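Local coordinates for protein glycoside hydrolase family 81 (Clostridium thermocellum, PDB 6FOP) that probably hydrolyses beta-1,3-glucans such as laminarin as a family 81 glycoside hydrolase of the cellulosome, at residues H416-A427 and V447-A455. Residues are numbered along the deposited sequence; the frame is centred on the assembly and turned at random.
Sequences HHFHYGYFLHAA and VELLIKDIA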
ATOM      1  N   HIS A 416       8.218   6.605  -3.982  1.00 13.03           N
ATOM      2  CA  HIS A 416       7.782   7.997  -4.052  1.00 12.51           C
ATOM      3  C   HIS A 416       6.835   8.359  -2.908  1.00 12.66           C
ATOM      4  O   HIS A 416       6.814   9.514  -2.459  1.00 13.11           O
ATOM      5  CB  HIS A 416       7.134   8.343  -5.391  1.00 13.29           C
ATOM      6  CG  HIS A 416       8.116   8.449  -6.515  1.00 13.60           C
ATOM      7  ND1 HIS A 416       7.801   9.045  -7.718  1.00 14.50           N
ATOM      8  CD2 HIS A 416       9.394   8.026  -6.632  1.00 14.61           C
ATOM      9  CE1 HIS A 416       8.858   9.013  -8.515  1.00 15.62           C
ATOM     10  NE2 HIS A 416       9.835   8.391  -7.882  1.00 15.76           N
ATOM     11  N   HIS A 417       5.997   7.419  -2.500  1.00 12.55           N
ATOM     12  CA  HIS A 417       5.098   7.670  -1.368  1.00 12.30           C
ATOM     13  C   HIS A 417       5.871   7.970  -0.078  1.00 12.29           C
ATOM     14  O   HIS A 417       5.500   8.901   0.657  1.00 13.01           O
ATOM     15  CB  HIS A 417       4.039   6.550  -1.210  1.00 12.60           C
ATOM     16  CG  HIS A 417       4.589   5.179  -0.916  1.00 12.99           C
ATOM     17  ND1 HIS A 417       5.824   4.745  -1.334  1.00 12.98           N
ATOM     18  CD2 HIS A 417       4.041   4.147  -0.246  1.00 13.14           C
ATOM     19  CE1 HIS A 417       6.009   3.500  -0.932  1.00 13.27           C
ATOM     20  NE2 HIS A 417       4.938   3.115  -0.269  1.00 12.92           N
ATOM     21  N   PHE A 418       6.956   7.224   0.172  1.00 11.84           N
ATOM     22  CA  PHE A 418       7.762   7.461   1.371  1.00 12.17           C
ATOM     23  C   PHE A 418       8.367   8.867   1.306  1.00 12.60           C
ATOM     24  O   PHE A 418       8.355   9.608   2.306  1.00 13.38           O
ATOM     25  CB  PHE A 418       8.921   6.472   1.464  1.00 12.87           C
ATOM     26  CG  PHE A 418       8.525   5.010   1.557  1.00 12.85           C
ATOM     27  CD1 PHE A 418       7.300   4.596   2.040  1.00 11.58           C
ATOM     28  CD2 PHE A 418       9.468   4.048   1.228  1.00 13.82           C
ATOM     29  CE1 PHE A 418       7.031   3.245   2.205  1.00 12.99           C
ATOM     30  CE2 PHE A 418       9.183   2.709   1.349  1.00 13.92           C
ATOM     31  CZ  PHE A 418       7.964   2.315   1.846  1.00 13.10           C
ATOM     32  N   HIS A 419       8.965   9.222   0.175  1.00 12.50           N
ATOM     33  CA  HIS A 419       9.643  10.509   0.086  1.00 13.88           C
ATOM     34  C   HIS A 419       8.633  11.642   0.159  1.00 13.18           C
ATOM     35  O   HIS A 419       8.783  12.604   0.932  1.00 13.88           O
ATOM     36  CB  HIS A 419      10.390  10.677  -1.231  1.00 15.28           C
ATOM     37  CG  HIS A 419      11.600   9.833  -1.436  1.00 14.94           C
ATOM     38  ND1 HIS A 419      11.716   8.498  -1.129  1.00 18.80           N
ATOM     39  CD2 HIS A 419      12.752  10.169  -2.056  1.00 14.00           C
ATOM     40  CE1 HIS A 419      12.897   8.060  -1.546  1.00 15.41           C
ATOM     41  NE2 HIS A 419      13.535   9.053  -2.109  1.00 18.06           N
ATOM     42  N   TYR A 420       7.625  11.577  -0.698  1.00 13.69           N
ATOM     43  CA  TYR A 420       6.731  12.709  -0.861  1.00 12.85           C
ATOM     44  C   TYR A 420       5.753  12.859   0.303  1.00 13.38           C
ATOM     45  O   TYR A 420       5.251  13.947   0.526  1.00 14.12           O
ATOM     46  CB  TYR A 420       6.003  12.639  -2.187  1.00 13.49           C
ATOM     47  CG  TYR A 420       6.888  12.647  -3.421  1.00 13.82           C
ATOM     48  CD1 TYR A 420       8.238  12.884  -3.369  1.00 15.14           C
ATOM     49  CD2 TYR A 420       6.333  12.354  -4.667  1.00 14.31           C
ATOM     50  CE1 TYR A 420       9.031  12.854  -4.496  1.00 15.82           C
ATOM     51  CE2 TYR A 420       7.105  12.307  -5.787  1.00 15.12           C
ATOM     52  CZ  TYR A 420       8.458  12.536  -5.713  1.00 15.46           C
ATOM     53  OH  TYR A 420       9.264  12.490  -6.811  1.00 18.72           O
ATOM     54  N   GLY A 421       5.482  11.801   1.046  1.00 13.68           N
ATOM     55  CA  GLY A 421       4.617  11.900   2.210  1.00 13.16           C
ATOM     56  C   GLY A 421       5.099  12.959   3.201  1.00 13.38           C
ATOM     57  O   GLY A 421       4.290  13.673   3.782  1.00 13.25           O
ATOM     58  N   TYR A 422       6.421  13.047   3.382  1.00 12.54           N
ATOM     59  CA  TYR A 422       6.985  14.060   4.266  1.00 12.04           C
ATOM     60  C   TYR A 422       6.755  15.477   3.734  1.00 12.24           C
ATOM     61  O   TYR A 422       6.453  16.399   4.508  1.00 13.28           O
ATOM     62  CB  TYR A 422       8.474  13.821   4.463  1.00 12.23           C
ATOM     63  CG  TYR A 422       8.822  12.598   5.273  1.00 12.91           C
ATOM     64  CD1 TYR A 422       8.584  12.542   6.641  1.00 13.30           C
ATOM     65  CD2 TYR A 422       9.442  11.482   4.687  1.00 12.25           C
ATOM     66  CE1 TYR A 422       8.934  11.433   7.385  1.00 13.46           C
ATOM     67  CE2 TYR A 422       9.797  10.360   5.443  1.00 13.48           C
ATOM     68  CZ  TYR A 422       9.528  10.328   6.795  1.00 12.68           C
ATOM     69  OH  TYR A 422       9.860   9.235   7.561  1.00 13.54           O
ATOM     70  N   PHE A 423       6.921  15.671   2.425  1.00 12.63           N
ATOM     71  CA  PHE A 423       6.664  16.977   1.798  1.00 12.37           C
ATOM     72  C   PHE A 423       5.189  17.358   1.963  1.00 12.91           C
ATOM     73  O   PHE A 423       4.855  18.511   2.276  1.00 13.48           O
ATOM     74  CB  PHE A 423       7.011  16.971   0.288  1.00 13.50           C
ATOM     75  CG  PHE A 423       8.479  17.016  -0.030  1.00 13.96           C
ATOM     76  CD1 PHE A 423       9.319  15.938   0.241  1.00 13.89           C
ATOM     77  CD2 PHE A 423       9.032  18.131  -0.635  1.00 16.41           C
ATOM     78  CE1 PHE A 423      10.674  15.989  -0.051  1.00 15.26           C
ATOM     79  CE2 PHE A 423      10.381  18.189  -0.944  1.00 16.71           C
ATOM     80  CZ  PHE A 423      11.219  17.120  -0.627  1.00 16.13           C
ATOM     81  N   LEU A 424       4.305  16.378   1.773  1.00 12.90           N
ATOM     82  CA  LEU A 424       2.884  16.598   1.910  1.00 13.45           C
ATOM     83  C   LEU A 424       2.492  16.924   3.341  1.00 13.27           C
ATOM     84  O   LEU A 424       1.608  17.745   3.572  1.00 13.50           O
ATOM     85  CB  LEU A 424       2.108  15.380   1.394  1.00 13.98           C
ATOM     86  CG  LEU A 424       2.252  15.108  -0.108  1.00 14.48           C
ATOM     87  CD1 LEU A 424       1.551  13.790  -0.433  1.00 15.57           C
ATOM     88  CD2 LEU A 424       1.728  16.258  -0.944  1.00 15.54           C
ATOM     89  N   HIS A 425       3.152  16.285   4.303  1.00 12.78           N
ATOM     90  CA  HIS A 425       2.885  16.572   5.707  1.00 12.60           C
ATOM     91  C   HIS A 425       3.197  18.061   6.012  1.00 11.99           C
ATOM     92  O   HIS A 425       2.376  18.778   6.588  1.00 13.15           O
ATOM     93  CB  HIS A 425       3.602  15.626   6.646  1.00 12.76           C
ATOM     94  CG  HIS A 425       3.178  15.785   8.066  1.00 12.83           C
ATOM     95  ND1 HIS A 425       3.882  15.240   9.107  1.00 12.63           N
ATOM     96  CD2 HIS A 425       2.104  16.406   8.625  1.00 13.52           C
ATOM     97  CE1 HIS A 425       3.271  15.526  10.245  1.00 14.06           C
ATOM     98  NE2 HIS A 425       2.206  16.249   9.984  1.00 13.41           N
ATOM     99  N   ALA A 426       4.370  18.502   5.575  1.00 11.83           N
ATOM    100  CA  ALA A 426       4.760  19.889   5.794  1.00 12.71           C
ATOM    101  C   ALA A 426       3.795  20.829   5.105  1.00 12.19           C
ATOM    102  O   ALA A 426       3.394  21.845   5.677  1.00 13.63           O
ATOM    103  CB  ALA A 426       6.177  20.123   5.330  1.00 13.05           C
ATOM    104  N   ALA A 427       3.414  20.521   3.874  1.00 12.67           N
ATOM    105  CA  ALA A 427       2.467  21.368   3.147  1.00 13.51           C
ATOM    106  C   ALA A 427       1.128  21.444   3.852  1.00 13.31           C
ATOM    107  O   ALA A 427       0.512  22.501   3.905  1.00 14.65           O
ATOM    108  CB  ALA A 427       2.279  20.856   1.746  1.00 14.16           C
ATOM    109  N   VAL A 447       1.667  21.074  -4.794  1.00 15.89           N
ATOM    110  CA  VAL A 447       1.354  20.078  -3.777  1.00 15.74           C
ATOM    111  C   VAL A 447       0.487  18.968  -4.371  1.00 14.52           C
ATOM    112  O   VAL A 447       0.730  17.759  -4.173  1.00 15.20           O
ATOM    113  CB  VAL A 447       0.666  20.702  -2.548  1.00 16.31           C
ATOM    114  CG1 VAL A 447       0.176  19.637  -1.567  1.00 16.08           C
ATOM    115  CG2 VAL A 447       1.620  21.661  -1.831  1.00 15.68           C
ATOM    116  N   GLU A 448      -0.514  19.372  -5.144  1.00 16.06           N
ATOM    117  CA  GLU A 448      -1.451  18.381  -5.655  0.55 16.96           C
ATOM    118  C   GLU A 448      -0.813  17.522  -6.748  1.00 15.38           C
ATOM    119  O   GLU A 448      -1.206  16.376  -6.904  1.00 16.30           O
ATOM    120  CB  GLU A 448      -2.802  19.041  -5.992  0.55 18.46           C
ATOM    121  CG  GLU A 448      -3.486  19.411  -4.677  0.55 20.11           C
ATOM    122  CD  GLU A 448      -4.728  20.262  -4.770  0.55 19.43           C
ATOM    123  OE1 GLU A 448      -5.261  20.526  -5.881  0.55 21.02           O
ATOM    124  OE2 GLU A 448      -5.169  20.661  -3.688  0.55 18.21           O
ATOM    125  N   LEU A 449       0.214  18.031  -7.437  1.00 16.25           N
ATOM    126  CA  LEU A 449       0.973  17.184  -8.368  1.00 16.51           C
ATOM    127  C   LEU A 449       1.761  16.068  -7.643  1.00 14.15           C
ATOM    128  O   LEU A 449       1.849  14.937  -8.133  1.00 16.29           O
ATOM    129  CB  LEU A 449       1.889  18.006  -9.269  1.00 18.97           C
ATOM    130  CG  LEU A 449       1.257  18.858 -10.371  1.00 22.50           C
ATOM    131  CD1 LEU A 449       2.376  19.404 -11.243  1.00 25.74           C
ATOM    132  CD2 LEU A 449       0.333  18.075 -11.261  1.00 23.39           C
ATOM    133  N   LEU A 450       2.310  16.362  -6.455  1.00 14.39           N
ATOM    134  CA  LEU A 450       2.955  15.306  -5.643  1.00 14.57           C
ATOM    135  C   LEU A 450       1.922  14.275  -5.221  1.00 13.70           C
ATOM    136  O   LEU A 450       2.200  13.067  -5.257  1.00 15.19           O
ATOM    137  CB  LEU A 450       3.680  15.855  -4.390  1.00 15.18           C
ATOM    138  CG  LEU A 450       5.114  16.299  -4.606  1.00 16.99           C
ATOM    139  CD1 LEU A 450       5.255  17.453  -5.555  1.00 20.01           C
ATOM    140  CD2 LEU A 450       5.761  16.624  -3.256  1.00 16.75           C
ATOM    141  N   ILE A 451       0.732  14.729  -4.821  1.00 13.80           N
ATOM    142  CA  ILE A 451      -0.340  13.796  -4.479  1.00 13.61           C
ATOM    143  C   ILE A 451      -0.673  12.903  -5.690  1.00 14.22           C
ATOM    144  O   ILE A 451      -0.783  11.678  -5.546  1.00 14.30           O
ATOM    145  CB  ILE A 451      -1.620  14.502  -3.975  1.00 13.79           C
ATOM    146  CG1 ILE A 451      -1.300  15.337  -2.718  1.00 14.70           C
ATOM    147  CG2 ILE A 451      -2.730  13.469  -3.698  1.00 15.30           C
ATOM    148  CD1 ILE A 451      -2.471  16.135  -2.193  1.00 16.06           C
ATOM    149  N   LYS A 452      -0.796  13.511  -6.866  1.00 14.29           N
ATOM    150  CA  LYS A 452      -1.118  12.761  -8.072  1.00 14.01           C
ATOM    151  C   LYS A 452      -0.013  11.815  -8.466  1.00 13.85           C
ATOM    152  O   LYS A 452      -0.301  10.720  -8.982  1.00 14.83           O
ATOM    153  CB  LYS A 452      -1.510  13.669  -9.254  1.00 15.67           C
ATOM    154  CG  LYS A 452      -2.854  14.314  -9.085  1.00 17.58           C
ATOM    155  CD  LYS A 452      -3.143  15.293 -10.213  1.00 20.03           C
ATOM    156  CE  LYS A 452      -4.612  15.659 -10.270  1.00 21.47           C
ATOM    157  NZ  LYS A 452      -5.412  14.584 -10.897  1.00 22.66           N
ATOM    158  N   ASP A 453       1.254  12.163  -8.263  1.00 14.41           N
ATOM    159  CA  ASP A 453       2.286  11.212  -8.592  1.00 14.21           C
ATOM    160  C   ASP A 453       2.140   9.914  -7.784  1.00 14.03           C
ATOM    161  O   ASP A 453       2.307   8.833  -8.341  1.00 15.31           O
ATOM    162  CB  ASP A 453       3.691  11.784  -8.391  1.00 14.59           C
ATOM    163  CG  ASP A 453       4.769  10.790  -8.785  1.00 14.89           C
ATOM    164  OD1 ASP A 453       4.947  10.543 -10.015  1.00 15.49           O
ATOM    165  OD2 ASP A 453       5.410  10.236  -7.869  1.00 14.84           O
ATOM    166  N   ILE A 454       1.822  10.010  -6.481  1.00 13.30           N
ATOM    167  CA  ILE A 454       1.793   8.820  -5.636  1.00 12.94           C
ATOM    168  C   ILE A 454       0.425   8.182  -5.486  1.00 12.28           C
ATOM    169  O   ILE A 454       0.348   6.991  -5.184  1.00 13.01           O
ATOM    170  CB  ILE A 454       2.387   9.093  -4.247  1.00 12.82           C
ATOM    171  CG1 ILE A 454       1.532  10.070  -3.401  1.00 13.07           C
ATOM    172  CG2 ILE A 454       3.831   9.572  -4.417  1.00 14.48           C
ATOM    173  CD1 ILE A 454       2.056  10.261  -1.984  1.00 13.22           C
ATOM    174  N   ALA A 455      -0.631   8.942  -5.754  1.00 12.99           N
ATOM    175  CA  ALA A 455      -2.003   8.581  -5.389  1.00 12.70           C
ATOM    176  C   ALA A 455      -3.036   9.329  -6.251  1.00 13.51           C
ATOM    177  O   ALA A 455      -4.033   9.806  -5.754  1.00 14.30           O
ATOM    178  CB  ALA A 455      -2.243   8.814  -3.909  1.00 14.65           C
TER
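L424 and I454 are the two knobs of an antiparallel helix pair in the helical C-terminal domain of this family 81 enzyme, where helix 416-433 is followed, after the short helix 435-438, by helix 440-455, which runs back along it, the short segments' axes 9.4 Å apart at 157°. L424 sits in the hole formed by V447, L450, I451 and I454, its CD2 lying 3.6 Å from I451 CG1. I454 enters the reciprocal hole of H416, H417, Y420 and L424. With its CG1 between backbone N and carbonyl carbon (chi1 67°), I454 sends CD1 tip to tip against L424 CD1, while CG2 packs 3.6 Å from H416 O. L450 CG covers one face of the Y420 ring, and A427 CB closes the far end on V447 CG2. Beside this apolar seam both oxygens of the buried D453 carboxylate are engaged. OD1 takes a salt bridge from R468 and hydrogen bonds from T399 and L400 N, which probably keep D453 ionised; L400 O in turn holds Y420 OH. Two bonds fix the imidazole's rotation: NE2 to S409 O, and H416 ND1 to the syn side of D453 OD2, which lies in the ring plane, at 2.7 Å and 163°.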